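Local coordinates for protein 2-dehydro-3-deoxyphosphogluconate aldolase (Vibrio fischeri, PDB 3NZR) that is a member of the KDGP aldolase family, in the TIM-barrel clan, and carries bound magnesium ions in this crystal, at residues A32-V37 / M242-L247; E170-F175 / Y200-Q205; V39-K44 / K57-V62. All coordinates share one frame; numbering follows the deposited sequence.

Interaction 1: residues A32-V37 / M242-L247; sequences AAEGHV and MTKKLL. With MG (magnesium ion), chain E.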
# COMPACT_ATOMS: atom_id res chain seq x y z
N ALA A 32 -31.90 -14.30 -8.93
CA ALA A 32 -32.53 -13.10 -9.45
C ALA A 32 -31.64 -12.30 -10.42
O ALA A 32 -32.13 -11.71 -11.42
CB ALA A 32 -33.06 -12.24 -8.27
N ALA A 33 -30.34 -12.25 -10.15
CA ALA A 33 -29.42 -11.54 -11.00
C ALA A 33 -28.89 -12.46 -12.13
O ALA A 33 -27.90 -12.10 -12.80
CB ALA A 33 -28.22 -11.00 -10.12
N GLU A 34 -29.43 -13.68 -12.27
CA GLU A 34 -28.89 -14.66 -13.28
C GLU A 34 -27.35 -14.75 -13.14
O GLU A 34 -26.62 -14.90 -14.10
CB GLU A 34 -29.30 -14.22 -14.69
CG GLU A 34 -30.79 -14.19 -14.93
CD GLU A 34 -31.20 -13.76 -16.39
OE1 GLU A 34 -30.43 -13.13 -17.14
OE2 GLU A 34 -32.32 -14.04 -16.79
N GLY A 35 -26.86 -14.64 -11.90
CA GLY A 35 -25.43 -14.84 -11.61
C GLY A 35 -24.56 -13.61 -11.76
O GLY A 35 -23.45 -13.68 -11.37
N HIS A 36 -25.04 -12.52 -12.33
CA HIS A 36 -24.26 -11.33 -12.57
C HIS A 36 -24.29 -10.44 -11.32
O HIS A 36 -24.74 -9.31 -11.34
CB HIS A 36 -24.74 -10.60 -13.82
CG HIS A 36 -24.76 -11.46 -15.05
ND1 HIS A 36 -23.60 -12.01 -15.57
CD2 HIS A 36 -25.79 -11.98 -15.77
CE1 HIS A 36 -23.93 -12.80 -16.60
NE2 HIS A 36 -25.25 -12.77 -16.76
N VAL A 37 -23.74 -10.98 -10.24
CA VAL A 37 -23.82 -10.28 -8.93
C VAL A 37 -22.67 -10.77 -8.05
O VAL A 37 -22.15 -11.86 -8.26
CB VAL A 37 -25.17 -10.58 -8.27
CG1 VAL A 37 -25.27 -12.06 -7.90
CG2 VAL A 37 -25.43 -9.69 -7.03
N MSE A 242 -32.71 -3.27 -15.77
CA MSE A 242 -32.19 -1.95 -16.05
C MSE A 242 -30.80 -2.02 -16.67
O MSE A 242 -30.50 -1.27 -17.61
CB MSE A 242 -32.14 -1.08 -14.78
CG MSE A 242 -33.49 -0.62 -14.32
SE MSE A 242 -33.36 0.48 -12.65
CE MSE A 242 -35.29 0.97 -12.48
N THR A 243 -29.99 -2.94 -16.18
CA THR A 243 -28.65 -3.07 -16.72
C THR A 243 -28.72 -3.58 -18.20
O THR A 243 -28.03 -3.06 -19.08
CB THR A 243 -27.83 -3.99 -15.80
OG1 THR A 243 -27.78 -3.39 -14.48
CG2 THR A 243 -26.40 -4.25 -16.36
N LYS A 244 -29.63 -4.50 -18.49
CA LYS A 244 -29.73 -5.06 -19.85
C LYS A 244 -30.18 -3.97 -20.81
O LYS A 244 -29.62 -3.86 -21.92
CB LYS A 244 -30.73 -6.21 -19.90
CG LYS A 244 -30.33 -7.36 -19.05
CD LYS A 244 -31.26 -8.56 -19.21
CE LYS A 244 -30.72 -9.76 -18.44
NZ LYS A 244 -31.64 -10.94 -18.57
N LYS A 245 -31.15 -3.18 -20.36
CA LYS A 245 -31.62 -2.01 -21.09
C LYS A 245 -30.58 -0.91 -21.29
O LYS A 245 -30.64 -0.19 -22.29
CB LYS A 245 -32.84 -1.42 -20.42
CG LYS A 245 -33.40 -0.20 -21.14
CD LYS A 245 -34.76 0.20 -20.58
CE LYS A 245 -35.23 1.54 -21.19
NZ LYS A 245 -36.23 2.28 -20.34
N LEU A 246 -29.64 -0.76 -20.35
CA LEU A 246 -28.60 0.26 -20.44
C LEU A 246 -27.62 -0.12 -21.55
O LEU A 246 -27.15 0.72 -22.27
CB LEU A 246 -27.79 0.41 -19.13
CG LEU A 246 -28.36 1.24 -17.98
CD1 LEU A 246 -27.52 0.98 -16.71
CD2 LEU A 246 -28.42 2.72 -18.33
N LEU A 247 -27.32 -1.40 -21.65
CA LEU A 247 -26.33 -1.85 -22.61
C LEU A 247 -26.94 -2.27 -23.94
O LEU A 247 -26.20 -2.56 -24.84
CB LEU A 247 -25.51 -3.00 -22.04
CG LEU A 247 -24.95 -2.69 -20.66
CD1 LEU A 247 -24.23 -3.87 -20.11
CD2 LEU A 247 -24.05 -1.47 -20.79
MG MG E . -26.09 -13.98 -18.33
O HOH W 1 -27.83 -13.10 -18.15
O HOH W 2 -26.64 -15.22 -16.92
O HOH W 3 -26.91 -15.16 -19.87
O HOH W 4 -25.63 -12.78 -19.81
O HOH W 5 -24.46 -14.77 -18.73
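A Schellman motif closing helix 23-32 carries E34, and this residue meets K244 of the C-terminal helix 233-247 in a salt bridge at the protein surface. E34 is the positive-phi residue of the motif, and an overlapping type I' turn from A33 to H36 brings H36 close by. Both charged side chains run extended beyond CG and cross at about a right angle. K244 NZ donates to E34 OE1 at 2.9 Å, approaching from above the carboxylate plane, 38° out of it, while E34 OE2 lies 3.6 Å from K244 NZ. With chi1 of K244 at -62°, CG stands beside its own backbone N, and the extended chain beyond it carries NZ to the turn.

The same E34 OE1 also accepts a hydrogen bond of 2.8 Å from water 1, and E34 O accepts one from water 2; both waters are ligands of a magnesium ion. H36 NE2 binds this metal directly at 2.2 Å, and five waters complete six ligands. E34 O in addition lies above one face of the H36 imidazole, offset toward the ring's rim, while H36 ND1 is hydrogen-bonded to N8 O. E34 is thus a second-shell residue of the magnesium, orienting two bound waters with its carboxylate and its carbonyl. The lysine would be expected to offset part of the carboxylate charge that faces the hydrated cation.

Interaction 2: residues E170-F175 / Y200-Q205; sequences ETREEF and YEEIMQ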
# COMPACT_ATOMS: atom_id res chain seq x y z
N GLU A 170 -25.38 13.63 -5.98
CA GLU A 170 -24.81 14.86 -5.36
C GLU A 170 -23.36 15.15 -5.75
O GLU A 170 -22.91 16.29 -5.64
CB GLU A 170 -24.91 14.83 -3.82
CG GLU A 170 -26.35 15.03 -3.29
CD GLU A 170 -26.62 14.38 -1.93
OE1 GLU A 170 -27.82 14.07 -1.64
OE2 GLU A 170 -25.66 14.17 -1.16
N THR A 171 -22.61 14.13 -6.17
CA THR A 171 -21.22 14.34 -6.56
C THR A 171 -21.03 14.01 -8.06
O THR A 171 -19.96 13.65 -8.49
CB THR A 171 -20.24 13.55 -5.65
OG1 THR A 171 -20.47 12.16 -5.83
CG2 THR A 171 -20.48 13.87 -4.22
N ARG A 172 -22.10 14.21 -8.83
CA ARG A 172 -22.13 13.95 -10.27
C ARG A 172 -20.86 14.36 -11.06
O ARG A 172 -20.32 13.56 -11.84
CB ARG A 172 -23.33 14.70 -10.83
CG ARG A 172 -23.50 14.55 -12.29
CD ARG A 172 -24.39 15.64 -12.80
NE ARG A 172 -25.68 15.69 -12.11
CZ ARG A 172 -26.74 14.95 -12.43
NH1 ARG A 172 -26.66 14.05 -13.41
NH2 ARG A 172 -27.88 15.11 -11.77
N GLU A 173 -20.43 15.60 -10.88
CA GLU A 173 -19.31 16.17 -11.63
C GLU A 173 -17.98 15.60 -11.16
O GLU A 173 -17.12 15.34 -12.00
CB GLU A 173 -19.28 17.70 -11.56
CG GLU A 173 -20.60 18.39 -12.07
CD GLU A 173 -21.73 18.57 -10.99
OE1 GLU A 173 -21.61 18.05 -9.83
OE2 GLU A 173 -22.76 19.23 -11.34
N GLU A 174 -17.78 15.41 -9.85
CA GLU A 174 -16.58 14.74 -9.38
C GLU A 174 -16.55 13.29 -9.91
O GLU A 174 -15.51 12.81 -10.32
CB GLU A 174 -16.52 14.73 -7.89
CG GLU A 174 -16.25 16.09 -7.29
CD GLU A 174 -15.96 15.98 -5.80
OE1 GLU A 174 -14.91 15.36 -5.47
OE2 GLU A 174 -16.80 16.44 -4.99
N PHE A 175 -17.70 12.63 -9.90
CA PHE A 175 -17.81 11.24 -10.31
C PHE A 175 -17.52 11.11 -11.77
O PHE A 175 -16.79 10.23 -12.18
CB PHE A 175 -19.21 10.69 -10.01
CG PHE A 175 -19.45 9.28 -10.51
CD1 PHE A 175 -18.74 8.20 -9.97
CD2 PHE A 175 -20.41 9.01 -11.46
CE1 PHE A 175 -18.99 6.93 -10.39
CE2 PHE A 175 -20.68 7.68 -11.87
CZ PHE A 175 -19.96 6.64 -11.31
N TYR A 200 -30.20 4.81 -10.46
CA TYR A 200 -29.25 3.79 -10.92
C TYR A 200 -28.93 4.05 -12.39
O TYR A 200 -27.79 4.07 -12.81
CB TYR A 200 -29.86 2.37 -10.82
CG TYR A 200 -28.97 1.29 -11.33
CD1 TYR A 200 -27.78 0.92 -10.63
CD2 TYR A 200 -29.28 0.62 -12.49
CE1 TYR A 200 -26.98 -0.10 -11.09
CE2 TYR A 200 -28.47 -0.38 -12.99
CZ TYR A 200 -27.30 -0.75 -12.29
OH TYR A 200 -26.52 -1.77 -12.79
N GLU A 201 -29.95 4.22 -13.18
CA GLU A 201 -29.71 4.40 -14.61
C GLU A 201 -28.84 5.61 -14.92
O GLU A 201 -27.89 5.50 -15.67
CB GLU A 201 -31.02 4.40 -15.40
CG GLU A 201 -31.63 2.99 -15.49
CD GLU A 201 -33.17 2.96 -15.74
OE1 GLU A 201 -33.59 2.19 -16.61
OE2 GLU A 201 -33.95 3.66 -15.05
N GLU A 202 -29.13 6.75 -14.32
CA GLU A 202 -28.41 7.98 -14.65
C GLU A 202 -26.95 7.90 -14.17
O GLU A 202 -26.07 8.38 -14.83
CB GLU A 202 -29.10 9.20 -14.04
CG GLU A 202 -28.80 10.50 -14.77
CD GLU A 202 -29.55 11.69 -14.17
OE1 GLU A 202 -30.66 11.51 -13.65
OE2 GLU A 202 -29.01 12.82 -14.24
N ILE A 203 -26.74 7.28 -13.02
CA ILE A 203 -25.39 7.09 -12.47
C ILE A 203 -24.60 6.13 -13.35
O ILE A 203 -23.41 6.43 -13.68
CB ILE A 203 -25.45 6.57 -11.04
CG1 ILE A 203 -26.00 7.65 -10.12
CG2 ILE A 203 -24.08 6.07 -10.54
CD1 ILE A 203 -26.33 7.13 -8.74
N MSE A 204 -25.18 4.97 -13.69
CA MSE A 204 -24.47 4.01 -14.59
C MSE A 204 -24.20 4.67 -15.97
O MSE A 204 -23.10 4.56 -16.50
CB MSE A 204 -25.27 2.73 -14.83
CG MSE A 204 -25.46 1.88 -13.61
SE MSE A 204 -23.67 1.39 -12.87
CE MSE A 204 -23.25 0.12 -14.28
N GLN A 205 -25.19 5.39 -16.51
CA GLN A 205 -24.95 6.04 -17.82
C GLN A 205 -23.73 6.93 -17.80
O GLN A 205 -23.14 7.13 -18.81
CB GLN A 205 -26.16 6.84 -18.30
CG GLN A 205 -26.20 7.14 -19.79
CD GLN A 205 -26.18 5.87 -20.60
OE1 GLN A 205 -25.22 5.58 -21.32
NE2 GLN A 205 -27.26 5.10 -20.48
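F175 sets a ring edge against the carbonyl of I203 and touches its CG2 methyl, reaching from helix 172-184 across to helix 200-209. F175 CE2 lies 3.5 Å from I203 O, which is near the ring plane, and 4.0 Å from the branch methyl I203 CG2. The two side chains cross at about a right angle, and CG2 stands above the ring plane, beyond the rim. F175 CG is turned anti to the backbone N (chi1 175°), which carries the ring toward I203.

Nearer the start of the helix, R172 and E202 join in a salt bridge on the outer side. R172 NH1 donates to E202 OE2 at 2.8 Å in a nearly straight bond (168° at the hydrogen). The acceptor lies at the edge of the guanidinium, close to its plane, but the carboxylate is met on its anti side and from out of its own plane. One N-H and one oxygen carry the pairing, R172 NH2 being 3.6 Å from E202 OE2. A bend at chi3 of R172 swings the guanidinium toward E202, whose chain stays extended.

The contact therefore passes from an ion pair near the surface to the buried F175 and I203. L169, in the loop ahead of helix 172-184, touches E202 and I203, while F175 continues inward onto Y163 of strand 160-163 and L189 and P191 of strand 188-191.

Interaction 3: residues V39-K44 / K57-V62; sequences VGVLSK and KKYSEV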
# COMPACT_ATOMS: atom_id res chain seq x y z
N VAL A 39 -22.28 -11.02 -3.76
CA VAL A 39 -23.04 -10.87 -2.58
C VAL A 39 -22.13 -10.51 -1.39
O VAL A 39 -21.13 -11.23 -1.10
CB VAL A 39 -23.75 -12.19 -2.25
CG1 VAL A 39 -24.13 -12.23 -0.84
CG2 VAL A 39 -24.96 -12.41 -3.15
N GLY A 40 -22.40 -9.36 -0.79
CA GLY A 40 -21.51 -8.80 0.23
C GLY A 40 -21.83 -9.38 1.62
O GLY A 40 -23.01 -9.50 1.97
N VAL A 41 -20.78 -9.84 2.30
CA VAL A 41 -20.83 -10.35 3.64
C VAL A 41 -19.80 -9.51 4.42
O VAL A 41 -18.65 -9.32 3.97
CB VAL A 41 -20.53 -11.88 3.65
CG1 VAL A 41 -20.89 -12.49 5.05
CG2 VAL A 41 -21.41 -12.64 2.59
N LEU A 42 -20.20 -8.98 5.57
CA LEU A 42 -19.40 -7.97 6.28
C LEU A 42 -18.61 -8.51 7.49
O LEU A 42 -19.20 -9.15 8.40
CB LEU A 42 -20.30 -6.83 6.74
CG LEU A 42 -21.15 -6.26 5.58
CD1 LEU A 42 -22.09 -5.16 6.05
CD2 LEU A 42 -20.31 -5.76 4.52
N SER A 43 -17.31 -8.24 7.48
CA SER A 43 -16.37 -8.69 8.51
C SER A 43 -16.84 -8.25 9.89
O SER A 43 -16.74 -9.02 10.82
CB SER A 43 -14.95 -8.21 8.24
OG SER A 43 -14.72 -6.89 8.65
N LYS A 44 -17.39 -7.06 10.00
CA LYS A 44 -17.79 -6.52 11.29
C LYS A 44 -18.92 -7.30 11.97
O LYS A 44 -19.20 -7.06 13.15
CB LYS A 44 -18.30 -5.08 11.16
CG LYS A 44 -18.05 -4.23 12.42
CD LYS A 44 -18.39 -2.75 12.14
CE LYS A 44 -18.40 -1.94 13.44
NZ LYS A 44 -19.79 -1.85 14.01
N LYS A 57 -17.91 -19.34 3.81
CA LYS A 57 -17.89 -20.50 2.95
C LYS A 57 -19.31 -20.94 2.58
O LYS A 57 -19.56 -21.35 1.46
CB LYS A 57 -17.12 -21.62 3.61
CG LYS A 57 -15.55 -21.43 3.53
CD LYS A 57 -14.78 -22.68 3.99
CE LYS A 57 -15.27 -23.23 5.34
NZ LYS A 57 -14.54 -24.46 5.80
N LYS A 58 -20.25 -20.83 3.49
CA LYS A 58 -21.64 -21.21 3.14
C LYS A 58 -22.23 -20.28 2.12
O LYS A 58 -23.05 -20.68 1.30
CB LYS A 58 -22.54 -21.22 4.36
CG LYS A 58 -22.21 -22.33 5.27
CD LYS A 58 -22.67 -22.10 6.70
CE LYS A 58 -22.38 -23.36 7.55
NZ LYS A 58 -22.19 -22.98 8.94
N TYR A 59 -21.87 -19.01 2.16
CA TYR A 59 -22.37 -18.11 1.13
C TYR A 59 -21.72 -18.46 -0.23
O TYR A 59 -22.34 -18.37 -1.28
CB TYR A 59 -22.06 -16.66 1.51
CG TYR A 59 -22.92 -16.11 2.61
CD1 TYR A 59 -24.06 -15.41 2.32
CD2 TYR A 59 -22.57 -16.26 3.94
CE1 TYR A 59 -24.86 -14.87 3.30
CE2 TYR A 59 -23.37 -15.71 4.95
CZ TYR A 59 -24.53 -15.01 4.60
OH TYR A 59 -25.39 -14.46 5.55
N SER A 60 -20.44 -18.79 -0.20
CA SER A 60 -19.75 -19.17 -1.43
C SER A 60 -20.44 -20.42 -2.11
O SER A 60 -20.59 -20.48 -3.32
CB SER A 60 -18.27 -19.43 -1.14
OG SER A 60 -17.69 -19.95 -2.30
N GLU A 61 -20.91 -21.36 -1.31
CA GLU A 61 -21.57 -22.56 -1.85
C GLU A 61 -22.81 -22.29 -2.68
O GLU A 61 -23.06 -22.96 -3.68
CB GLU A 61 -21.97 -23.51 -0.73
CG GLU A 61 -20.80 -23.99 0.06
CD GLU A 61 -21.14 -25.19 0.91
OE1 GLU A 61 -21.91 -25.04 1.89
OE2 GLU A 61 -20.64 -26.29 0.57
N VAL A 62 -23.61 -21.33 -2.25
CA VAL A 62 -24.87 -21.07 -2.92
C VAL A 62 -24.76 -20.01 -3.99
O VAL A 62 -25.76 -19.63 -4.59
CB VAL A 62 -25.96 -20.70 -1.89
CG1 VAL A 62 -26.15 -21.89 -0.89
CG2 VAL A 62 -25.62 -19.38 -1.17
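Both methyls of V41 stand above one face of the Y59 ring, and this pairing of a strand valine with a helix aromatic dominates the contact. V41 CG2 sits 3.9 Å from the centroid of the Y59 ring and only 15° off its normal, a CH-pi contact made over the face. The methyl is offset toward the CG side of the ring: V41 CG2 is 3.8 Å from both Y59 CG and Y59 CD1. The other branch, V41 CG1, lies above the same face, displaced toward Y59 CE2 at 4.1 Å. One valine therefore meets the aromatic with both methyls, CG2 nearer the CG/CD1 end and CG1 toward CE2. The rotation of V41 (chi1 -168°) puts CG1 anti to its backbone N and leaves CG2 beside that N, which brings both branches to the ring.

V39, two residues earlier on the strand, faces the same way. It makes a looser touch, V39 CG1 approaching Y59 CD1 at 4.5 Å from an oblique direction. Between the two valines, G40 adds no side chain, while its backbone bonds to V18 and A20 hold strand 37-42 to its neighbour on one flank; V39 and V41 bond to S68 on the other. No hydrogen bond joins the two segments, so contacts of apolar groups with the ring carry the association. The Y59 side chain goes on to touch V23 and A26 of helix 23-32, and V39 touches I29 there, so both residues also meet that helix.

All three touching residues are buried. Strand 37-42, helix 49-61 and strand 67-70 form a beta-alpha-beta crossover, and valines of a parallel strand packed under a residue of the following helix are the strand-helix interface expected of a TIM barrel.

How the interactions relate
From the N terminus, the chain leaves helix 23-32 through the turn of interaction 1 and runs straight into strand 37-42, so 32-37 and 39-44 adjoin in sequence. Interaction 3 closes first, a short loop within one beta-alpha-beta unit. Interaction 2 follows in series, joining helices 172-184 and 200-209 on the opposite side of the chain's centre. Interaction 1 closes last, when helix 233-247 returns to the early turn, and its span of about 200 residues encloses both others without crossing them. Interactions 1 and 2 touch directly: T243 OG1 and Y200 OH form a probable hydrogen bond, and L246 packs on M204. Late helices are thereby linked to the beginning of the barrel.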